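Local atomic coordinates of galactose mutarotase related enzyme (Lactobacillus acidophilus, PDB entry 3DCD), a protein that is of unknown function but, as an aldose 1-epimerase-like protein, probably binds carbohydrates and may act as an isomerase. Residues F33-Q36 / E40-G43; I239-Q242 / N248-C251; E82-N85 / I91-L94; V12-H17 / V113-M118. All blocks are in the same frame, centred on the assembly; numbering follows the deposited sequence.

Interaction 1. Residues F33-Q36 / E40-G43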
# COMPACT_ATOMS: atom_id res chain seq x y z
N PHE A 33 12.78 -1.53 -9.62
CA PHE A 33 11.32 -1.58 -9.73
C PHE A 33 10.60 -0.50 -8.94
O PHE A 33 9.49 -0.13 -9.30
CB PHE A 33 10.79 -2.98 -9.39
CG PHE A 33 11.18 -4.00 -10.41
CD1 PHE A 33 10.40 -4.18 -11.55
CD2 PHE A 33 12.34 -4.76 -10.25
CE1 PHE A 33 10.76 -5.13 -12.53
CE2 PHE A 33 12.71 -5.71 -11.21
CZ PHE A 33 11.92 -5.88 -12.36
N MSE A 34 11.23 -0.01 -7.88
CA MSE A 34 10.58 0.94 -6.98
C MSE A 34 10.85 2.39 -7.35
O MSE A 34 12.00 2.77 -7.62
CB MSE A 34 11.04 0.73 -5.54
CG MSE A 34 10.92 -0.69 -5.05
SE MSE A 34 9.10 -1.47 -5.23
CE MSE A 34 8.09 -0.18 -4.23
N TRP A 35 9.78 3.18 -7.34
CA TRP A 35 9.84 4.64 -7.41
C TRP A 35 10.85 5.18 -6.40
O TRP A 35 10.86 4.77 -5.23
CB TRP A 35 8.45 5.21 -7.16
CG TRP A 35 8.38 6.71 -6.92
CD1 TRP A 35 8.07 7.34 -5.75
CD2 TRP A 35 8.58 7.74 -7.89
NE1 TRP A 35 8.06 8.70 -5.92
CE2 TRP A 35 8.37 8.98 -7.23
CE3 TRP A 35 8.90 7.75 -9.24
CZ2 TRP A 35 8.50 10.20 -7.88
CZ3 TRP A 35 9.04 8.98 -9.89
CH2 TRP A 35 8.83 10.18 -9.20
N GLN A 36 11.72 6.10 -6.85
CA GLN A 36 12.86 6.54 -6.03
C GLN A 36 12.61 7.83 -5.26
O GLN A 36 13.56 8.51 -4.85
CB GLN A 36 14.14 6.60 -6.88
CG GLN A 36 14.63 5.19 -7.24
CD GLN A 36 14.87 4.36 -5.98
OE1 GLN A 36 15.68 4.74 -5.12
NE2 GLN A 36 14.15 3.23 -5.85
N GLU A 40 10.28 16.34 -5.73
CA GLU A 40 9.60 17.29 -6.61
C GLU A 40 8.22 16.79 -6.99
O GLU A 40 7.36 17.58 -7.40
CB GLU A 40 10.45 17.55 -7.87
CG GLU A 40 11.79 18.24 -7.56
CD GLU A 40 11.65 19.75 -7.37
OE1 GLU A 40 10.54 20.29 -7.51
OE2 GLU A 40 12.67 20.40 -7.08
N ILE A 41 8.01 15.48 -6.85
CA ILE A 41 6.76 14.84 -7.27
C ILE A 41 6.05 14.19 -6.09
O ILE A 41 4.89 14.51 -5.77
CB ILE A 41 7.03 13.74 -8.35
CG1 ILE A 41 7.82 14.30 -9.55
CG2 ILE A 41 5.73 13.05 -8.77
CD1 ILE A 41 7.06 15.33 -10.39
N TRP A 42 6.76 13.25 -5.45
CA TRP A 42 6.21 12.50 -4.32
C TRP A 42 7.38 11.87 -3.57
O TRP A 42 8.03 10.96 -4.07
CB TRP A 42 5.19 11.43 -4.80
CG TRP A 42 4.66 10.57 -3.65
CD1 TRP A 42 4.12 11.02 -2.48
CD2 TRP A 42 4.65 9.14 -3.57
NE1 TRP A 42 3.75 9.96 -1.68
CE2 TRP A 42 4.07 8.79 -2.32
CE3 TRP A 42 5.07 8.11 -4.43
CZ2 TRP A 42 3.92 7.47 -1.91
CZ3 TRP A 42 4.90 6.80 -4.03
CH2 TRP A 42 4.32 6.49 -2.77
N GLY A 43 7.68 12.41 -2.38
CA GLY A 43 8.93 12.10 -1.70
C GLY A 43 8.88 10.89 -0.80
O GLY A 43 9.53 10.88 0.27
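Trp-35 and Trp-42 both lie in the long loop between strands 20-26 and 48-49 of this mutarotase-like beta fold, the backbone of Trp-35 being polyproline-II-like and that of Trp-42 more fully extended (phi -162°). With three residues between the segments, the chain doubles back far enough for the Trp-35 indole to meet Ile-41 and Trp-42. The polar link is one hydrogen bond, Trp-35 NE1 to Trp-42 O at 2.9 Å, with 161° at the hydrogen. The acceptor lies at the edge of the Trp-35 ring and in its plane, and the donor lies in the carbonyl plane, so this bond helps fix the rotation of the indole.

The indole planes differ by 11°, but the rings are displaced so far that little of one covers the other. The five-membered ring of Trp-35 and the six-membered ring of Trp-42 have centroids 5.2 Å apart, and contact is concentrated at their margins, where Trp-35 CD1 approaches Trp-42 CE3 to 3.4 Å. Beyond the segments, Trp-35 stacks on Tyr-249, while Trp-42 meets Trp-240 edge-to-face. On the benzo end of Trp-35, the Ile-41 side chain crosses at about a right angle, and its CB lies 3.9 Å from Trp-35 CZ2.

Interaction 2. Residues I239-Q242 / N248-C251; sequences IWSQ and NYVC
Cys-251 N donates to Trp-240 O across 2.7 Å, the shortest bond between these segments, and does so almost straight, with 172° at the hydrogen. The return bond, Trp-240 N to Cys-251 O at 3.1 Å, makes the two residues an antiparallel hydrogen-bonded pair in the beta hairpin of strands 236-240 and 249-256. Cys-251 O also receives a CA-H contact from Ile-239.

Past this pair a side chain carries the link. Ser-241 OG, placed anti to its own N (chi1 -169°), gives a hydrogen bond of 2.8 Å to Tyr-249 O, arriving from above the carbonyl plane. Ser-241 OG also sits over one face of the Tyr-249 ring, 3.4 Å above its plane and displaced toward the rim. Tyr-249 CG lies between backbone N and carbonyl carbon (chi1 79°), which carries the ring across to the other segment. There Tyr-249 OH lies 3.3 Å from both Trp-240 CZ3 and Trp-240 CH2, and it takes a weak bond from Gln-242 N. At the indole edge, in the ring plane, Cys-251 SG comes within 3.7 Å of Trp-240 CE3, a sulfur-aromatic contact. Ile-239 CG2 and Val-250 CG2 meet at 3.8 Å.

Gln-242 NE2 is bonded to Ile-41 O, so the loop holding Ile-41 borders this hairpin end. The chemistry is mixed: backbone bonds set the strand pairing, whereas the buried Ser-241 hydroxyl supplies the main polar link where the regular pairing stops, with a weak one at the Tyr-249 hydroxyl.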
# COMPACT_ATOMS: atom_id res chain seq x y z
N ILE A 239 -5.45 2.59 -6.73
CA ILE A 239 -4.46 2.83 -7.79
C ILE A 239 -4.27 4.35 -7.86
O ILE A 239 -5.26 5.08 -8.00
CB ILE A 239 -4.92 2.32 -9.21
CG1 ILE A 239 -5.64 0.95 -9.16
CG2 ILE A 239 -3.72 2.31 -10.20
CD1 ILE A 239 -4.81 -0.23 -8.64
N TRP A 240 -3.02 4.82 -7.81
CA TRP A 240 -2.78 6.25 -7.72
C TRP A 240 -1.43 6.64 -8.32
O TRP A 240 -0.46 5.89 -8.21
CB TRP A 240 -2.84 6.69 -6.24
CG TRP A 240 -2.41 8.13 -5.94
CD1 TRP A 240 -3.18 9.27 -6.03
CD2 TRP A 240 -1.11 8.56 -5.53
NE1 TRP A 240 -2.43 10.38 -5.67
CE2 TRP A 240 -1.16 9.97 -5.36
CE3 TRP A 240 0.09 7.89 -5.27
CZ2 TRP A 240 -0.05 10.72 -4.97
CZ3 TRP A 240 1.21 8.64 -4.87
CH2 TRP A 240 1.12 10.04 -4.72
N SER A 241 -1.38 7.81 -8.93
CA SER A 241 -0.09 8.47 -9.17
C SER A 241 -0.30 9.98 -8.96
O SER A 241 -1.45 10.44 -8.88
CB SER A 241 0.42 8.14 -10.57
OG SER A 241 1.77 8.56 -10.74
N GLN A 242 0.79 10.74 -8.86
CA GLN A 242 0.70 12.17 -8.49
C GLN A 242 0.02 12.97 -9.58
O GLN A 242 0.10 12.63 -10.77
CB GLN A 242 2.10 12.74 -8.16
CG GLN A 242 2.10 14.13 -7.47
CD GLN A 242 1.28 14.13 -6.20
OE1 GLN A 242 0.06 14.27 -6.24
NE2 GLN A 242 1.93 13.95 -5.07
N ASN A 248 6.66 9.13 -13.99
CA ASN A 248 6.48 7.81 -14.58
C ASN A 248 6.54 6.70 -13.54
O ASN A 248 7.50 5.92 -13.46
CB ASN A 248 7.47 7.62 -15.73
CG ASN A 248 7.28 8.65 -16.83
OD1 ASN A 248 6.16 8.89 -17.28
ND2 ASN A 248 8.37 9.30 -17.23
N TYR A 249 5.48 6.65 -12.73
CA TYR A 249 5.30 5.59 -11.73
C TYR A 249 3.82 5.48 -11.44
O TYR A 249 3.03 6.35 -11.81
CB TYR A 249 6.06 5.90 -10.42
CG TYR A 249 5.31 6.90 -9.55
CD1 TYR A 249 5.42 8.28 -9.79
CD2 TYR A 249 4.49 6.48 -8.51
CE1 TYR A 249 4.74 9.20 -9.00
CE2 TYR A 249 3.78 7.41 -7.71
CZ TYR A 249 3.91 8.76 -7.97
OH TYR A 249 3.23 9.68 -7.20
N VAL A 250 3.45 4.41 -10.74
CA VAL A 250 2.08 4.22 -10.30
C VAL A 250 2.14 3.44 -9.00
O VAL A 250 3.03 2.59 -8.84
CB VAL A 250 1.22 3.51 -11.38
CG1 VAL A 250 1.62 2.03 -11.57
CG2 VAL A 250 -0.31 3.64 -11.06
N CYS A 251 1.22 3.72 -8.07
CA CYS A 251 1.11 2.91 -6.86
C CYS A 251 -0.10 1.99 -6.97
O CYS A 251 -1.16 2.37 -7.49
CB CYS A 251 0.92 3.80 -5.61
SG CYS A 251 2.27 4.93 -5.24

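Interaction 3. Residues E82-N85 / I91-L94; sequences EVEN and ITFL
A classic beta bulge interrupts the hairpin of strands 82-87 and 90-96: Glu-84 and Asn-85 both face Thr-92. Before it, Glu-82 and Leu-94 form a hydrogen-bonded pair, with Glu-82 N to Leu-94 O and Leu-94 N to Glu-82 O both 2.7 Å; Val-83 and Phe-93 follow as a non-hydrogen-bonded pair. At the bulge the two bonds of Thr-92 are shared out: Glu-84 N gives to Thr-92 O at 2.9 Å, whereas Thr-92 N gives to Asn-85 O at 2.9 Å.

Glu-84 CG stands anti to the backbone N (chi1 -172°), and the extended chain runs alongside Thr-92, bringing OE2 to 3.7 Å from Leu-94 CD2. A water accepts from Asn-85 ND2 at 2.7 Å and donates to Thr-92 OG1, bridging the strands beside the bulge; Thr-92 OG1 also meets the Asn-114 amide of strand 109-118. On the other face Val-83 splits its methyls: CG2 packs on Phe-93 CE1 at 3.7 Å, and CG1 on Ile-91 CD1 at 3.9 Å.

Strand 82-87 is the outermost of its sheet within the chain, and strand 90-96 also bonds to strand 109-118. From that strand Arg-112 makes a salt bridge with Glu-84, while Tyr-3 and Ile-14 of strands 2-6 and 10-15 cover the Ile-91 face.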
# COMPACT_ATOMS: atom_id res chain seq x y z
N GLU A 82 11.81 -1.26 15.17
CA GLU A 82 12.89 -2.15 15.56
C GLU A 82 13.01 -3.31 14.58
O GLU A 82 12.00 -3.76 14.02
CB GLU A 82 12.66 -2.71 16.97
CG GLU A 82 12.58 -1.65 18.11
CD GLU A 82 13.77 -0.69 18.18
OE1 GLU A 82 14.92 -1.15 18.37
OE2 GLU A 82 13.54 0.54 18.08
N VAL A 83 14.22 -3.80 14.37
CA VAL A 83 14.41 -5.02 13.57
C VAL A 83 14.38 -6.22 14.52
O VAL A 83 15.33 -6.47 15.28
CB VAL A 83 15.72 -5.00 12.72
CG1 VAL A 83 15.89 -6.34 11.97
CG2 VAL A 83 15.69 -3.84 11.74
N GLU A 84 13.28 -6.95 14.46
CA GLU A 84 13.05 -8.07 15.37
C GLU A 84 13.77 -9.35 14.94
O GLU A 84 14.23 -10.13 15.79
CB GLU A 84 11.54 -8.35 15.50
CG GLU A 84 11.24 -9.38 16.58
CD GLU A 84 9.77 -9.59 16.82
OE1 GLU A 84 9.01 -9.78 15.85
OE2 GLU A 84 9.37 -9.56 18.01
N ASN A 85 13.83 -9.57 13.62
CA ASN A 85 14.42 -10.77 13.04
C ASN A 85 14.94 -10.39 11.64
O ASN A 85 14.28 -9.64 10.94
CB ASN A 85 13.36 -11.87 12.94
CG ASN A 85 13.90 -13.16 12.33
OD1 ASN A 85 14.48 -14.00 13.03
ND2 ASN A 85 13.67 -13.34 11.04
N ILE A 91 12.90 -10.37 6.78
CA ILE A 91 13.13 -9.36 7.83
C ILE A 91 11.79 -8.95 8.41
O ILE A 91 10.80 -8.85 7.70
CB ILE A 91 13.97 -8.15 7.30
CG1 ILE A 91 14.31 -7.16 8.41
CG2 ILE A 91 13.25 -7.45 6.12
CD1 ILE A 91 15.49 -6.28 8.07
N THR A 92 11.76 -8.75 9.72
CA THR A 92 10.54 -8.36 10.40
C THR A 92 10.86 -7.12 11.19
O THR A 92 11.78 -7.12 11.98
CB THR A 92 10.01 -9.48 11.34
OG1 THR A 92 9.76 -10.67 10.57
CG2 THR A 92 8.71 -9.06 12.06
N PHE A 93 10.09 -6.07 10.93
CA PHE A 93 10.12 -4.83 11.68
C PHE A 93 8.98 -4.78 12.70
O PHE A 93 7.85 -5.19 12.42
CB PHE A 93 10.01 -3.63 10.72
CG PHE A 93 11.12 -3.55 9.71
CD1 PHE A 93 12.30 -2.89 10.00
CD2 PHE A 93 10.98 -4.15 8.45
CE1 PHE A 93 13.35 -2.82 9.07
CE2 PHE A 93 12.00 -4.10 7.51
CZ PHE A 93 13.19 -3.43 7.81
N LEU A 94 9.30 -4.26 13.88
CA LEU A 94 8.35 -4.16 14.95
C LEU A 94 8.24 -2.73 15.45
O LEU A 94 9.25 -2.07 15.73
CB LEU A 94 8.78 -5.08 16.09
CG LEU A 94 8.06 -5.01 17.43
CD1 LEU A 94 6.58 -5.33 17.35
CD2 LEU A 94 8.79 -5.93 18.46
O HOH W 1 11.94 -12.13 9.41

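Interaction 4. Residues V12-H17 / V113-M118; sequences VVISDH and VNYNLM
Two sheets of the mutarotase-like fold pack face against face here: strand 10-15 belongs to a small antiparallel sheet with strands 2-6 and 20-26, and strand 109-118 to the large antiparallel sheet. The evidence is in the spacing. Ile-14 CA and Tyr-115 CA are 8.9 Å apart, as are Val-12 CA and Leu-117 CA, and no hydrogen bond joins the segments, so side chains alone make the contact. The chains run in roughly opposite senses, and alternate residues, Val-12 and Ile-14 against Leu-117 and Tyr-115, point at each other.

Ile-14 uses two branches on the phenol ring. Its CG2 meets Tyr-115 CE1 at 3.8 Å, while its CD1 lies 3.9 Å from Tyr-115 CG, near the root of the ring. The approach is oblique, spanning the atoms from CB and CG to CE1. With Tyr-115 CG anti to the carbonyl carbon (chi1 -66°), the ring is laid beside Ile-14, and the hydroxyl beyond is bonded to Ala-19 O, in the turn that follows strand 10-15. Toward the start of strand 10-15, Val-12 CG2 and Leu-117 CD2 touch at 4.0 Å, where the two side chains run antiparallel past one another.

Where strand 10-15 ends, Ser-15 OG accepts from His-17 N at 3.0 Å, an ST turn that leads the chain away. Phe-93, from the strand beside 109-118, also touches Ile-14. The interface is thus buried and apolar, held by dispersion and exclusion of water, and the one polar group of its contacting side chains, the Tyr-115 hydroxyl, is satisfied by a backbone carbonyl.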
# COMPACT_ATOMS: atom_id res chain seq x y z
N VAL A 12 16.41 -6.66 -2.34
CA VAL A 12 15.44 -5.72 -1.78
C VAL A 12 16.12 -4.99 -0.64
O VAL A 12 16.75 -5.61 0.23
CB VAL A 12 14.18 -6.45 -1.24
CG1 VAL A 12 13.16 -5.43 -0.70
CG2 VAL A 12 13.53 -7.31 -2.34
N VAL A 13 15.99 -3.66 -0.64
CA VAL A 13 16.51 -2.84 0.44
C VAL A 13 15.34 -2.17 1.15
O VAL A 13 14.47 -1.58 0.51
CB VAL A 13 17.46 -1.74 -0.09
CG1 VAL A 13 17.95 -0.87 1.08
CG2 VAL A 13 18.64 -2.34 -0.83
N ILE A 14 15.34 -2.24 2.48
CA ILE A 14 14.23 -1.72 3.28
C ILE A 14 14.76 -0.90 4.48
O ILE A 14 15.73 -1.30 5.12
CB ILE A 14 13.35 -2.86 3.81
CG1 ILE A 14 13.00 -3.83 2.68
CG2 ILE A 14 12.09 -2.30 4.46
CD1 ILE A 14 12.96 -5.26 3.10
N SER A 15 14.10 0.21 4.77
CA SER A 15 14.51 1.10 5.87
C SER A 15 13.72 0.81 7.12
O SER A 15 12.52 0.51 7.06
CB SER A 15 14.30 2.57 5.48
OG SER A 15 14.60 3.45 6.57
N ASP A 16 14.38 0.91 8.27
CA ASP A 16 13.66 0.77 9.52
C ASP A 16 12.76 1.99 9.79
O ASP A 16 11.90 1.95 10.67
CB ASP A 16 14.60 0.48 10.68
CG ASP A 16 15.67 1.55 10.88
OD1 ASP A 16 15.73 2.54 10.13
OD2 ASP A 16 16.45 1.39 11.83
N HIS A 17 12.99 3.07 9.04
CA HIS A 17 12.11 4.22 9.07
C HIS A 17 10.85 3.91 8.28
O HIS A 17 10.89 3.80 7.05
CB HIS A 17 12.80 5.48 8.55
CG HIS A 17 12.01 6.72 8.83
ND1 HIS A 17 11.25 7.35 7.87
CD2 HIS A 17 11.84 7.42 9.97
CE1 HIS A 17 10.65 8.39 8.41
NE2 HIS A 17 10.98 8.46 9.68
N VAL A 113 5.73 -5.61 10.49
CA VAL A 113 5.77 -5.67 9.04
C VAL A 113 6.90 -6.62 8.66
O VAL A 113 8.09 -6.37 8.94
CB VAL A 113 5.99 -4.26 8.38
CG1 VAL A 113 5.98 -4.38 6.86
CG2 VAL A 113 4.88 -3.30 8.82
N ASN A 114 6.51 -7.74 8.06
CA ASN A 114 7.46 -8.75 7.66
C ASN A 114 7.56 -8.75 6.15
O ASN A 114 6.55 -8.73 5.46
CB ASN A 114 7.02 -10.14 8.12
CG ASN A 114 7.84 -11.25 7.47
OD1 ASN A 114 8.98 -11.51 7.85
ND2 ASN A 114 7.26 -11.91 6.49
N TYR A 115 8.80 -8.78 5.66
CA TYR A 115 9.08 -8.92 4.24
C TYR A 115 9.86 -10.20 4.05
O TYR A 115 10.83 -10.45 4.78
CB TYR A 115 9.94 -7.75 3.75
CG TYR A 115 9.25 -6.42 3.80
CD1 TYR A 115 9.49 -5.53 4.85
CD2 TYR A 115 8.38 -6.04 2.79
CE1 TYR A 115 8.86 -4.30 4.88
CE2 TYR A 115 7.73 -4.80 2.81
CZ TYR A 115 7.98 -3.94 3.85
OH TYR A 115 7.34 -2.72 3.88
N ASN A 116 9.45 -11.00 3.08
CA ASN A 116 10.21 -12.19 2.78
C ASN A 116 10.20 -12.55 1.30
O ASN A 116 9.25 -12.22 0.58
CB ASN A 116 9.79 -13.35 3.68
CG ASN A 116 8.47 -13.93 3.30
OD1 ASN A 116 8.37 -14.69 2.33
ND2 ASN A 116 7.42 -13.59 4.07
N LEU A 117 11.27 -13.21 0.86
CA LEU A 117 11.45 -13.58 -0.54
C LEU A 117 11.25 -15.06 -0.83
O LEU A 117 11.65 -15.92 -0.04
CB LEU A 117 12.87 -13.23 -1.01
CG LEU A 117 13.22 -11.76 -1.08
CD1 LEU A 117 14.68 -11.58 -1.43
CD2 LEU A 117 12.34 -11.09 -2.12
N MSE A 118 10.64 -15.31 -1.98
CA MSE A 118 10.51 -16.62 -2.59
C MSE A 118 10.73 -16.40 -4.09
O MSE A 118 9.85 -15.84 -4.74
CB MSE A 118 9.10 -17.15 -2.35
CG MSE A 118 8.71 -18.39 -3.14
SE MSE A 118 9.09 -20.04 -2.18
CE MSE A 118 7.70 -19.91 -0.81

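Overall arrangement
Starting from the N terminus, strand 10-15 enters interaction 4, whose partner lies 96 residues on; the loop it closes encloses interactions 1 and 3. Interaction 1 closes first, within the loop between strands 20-26 and 48-49, followed in series by interaction 3, a local hairpin. Interaction 2, a later hairpin, lies outside that loop. None of the four cross. In space they form two pairs, each with centres about 9 Å apart: interactions 1 and 2 touch through aromatic packing, a sulfur contact and a probable hydrogen bond; interactions 3 and 4 both reach the large sheet, and interaction 4 ties the small N-terminal sheet to it. The centres of interactions 2 and 3 are about 28 Å apart.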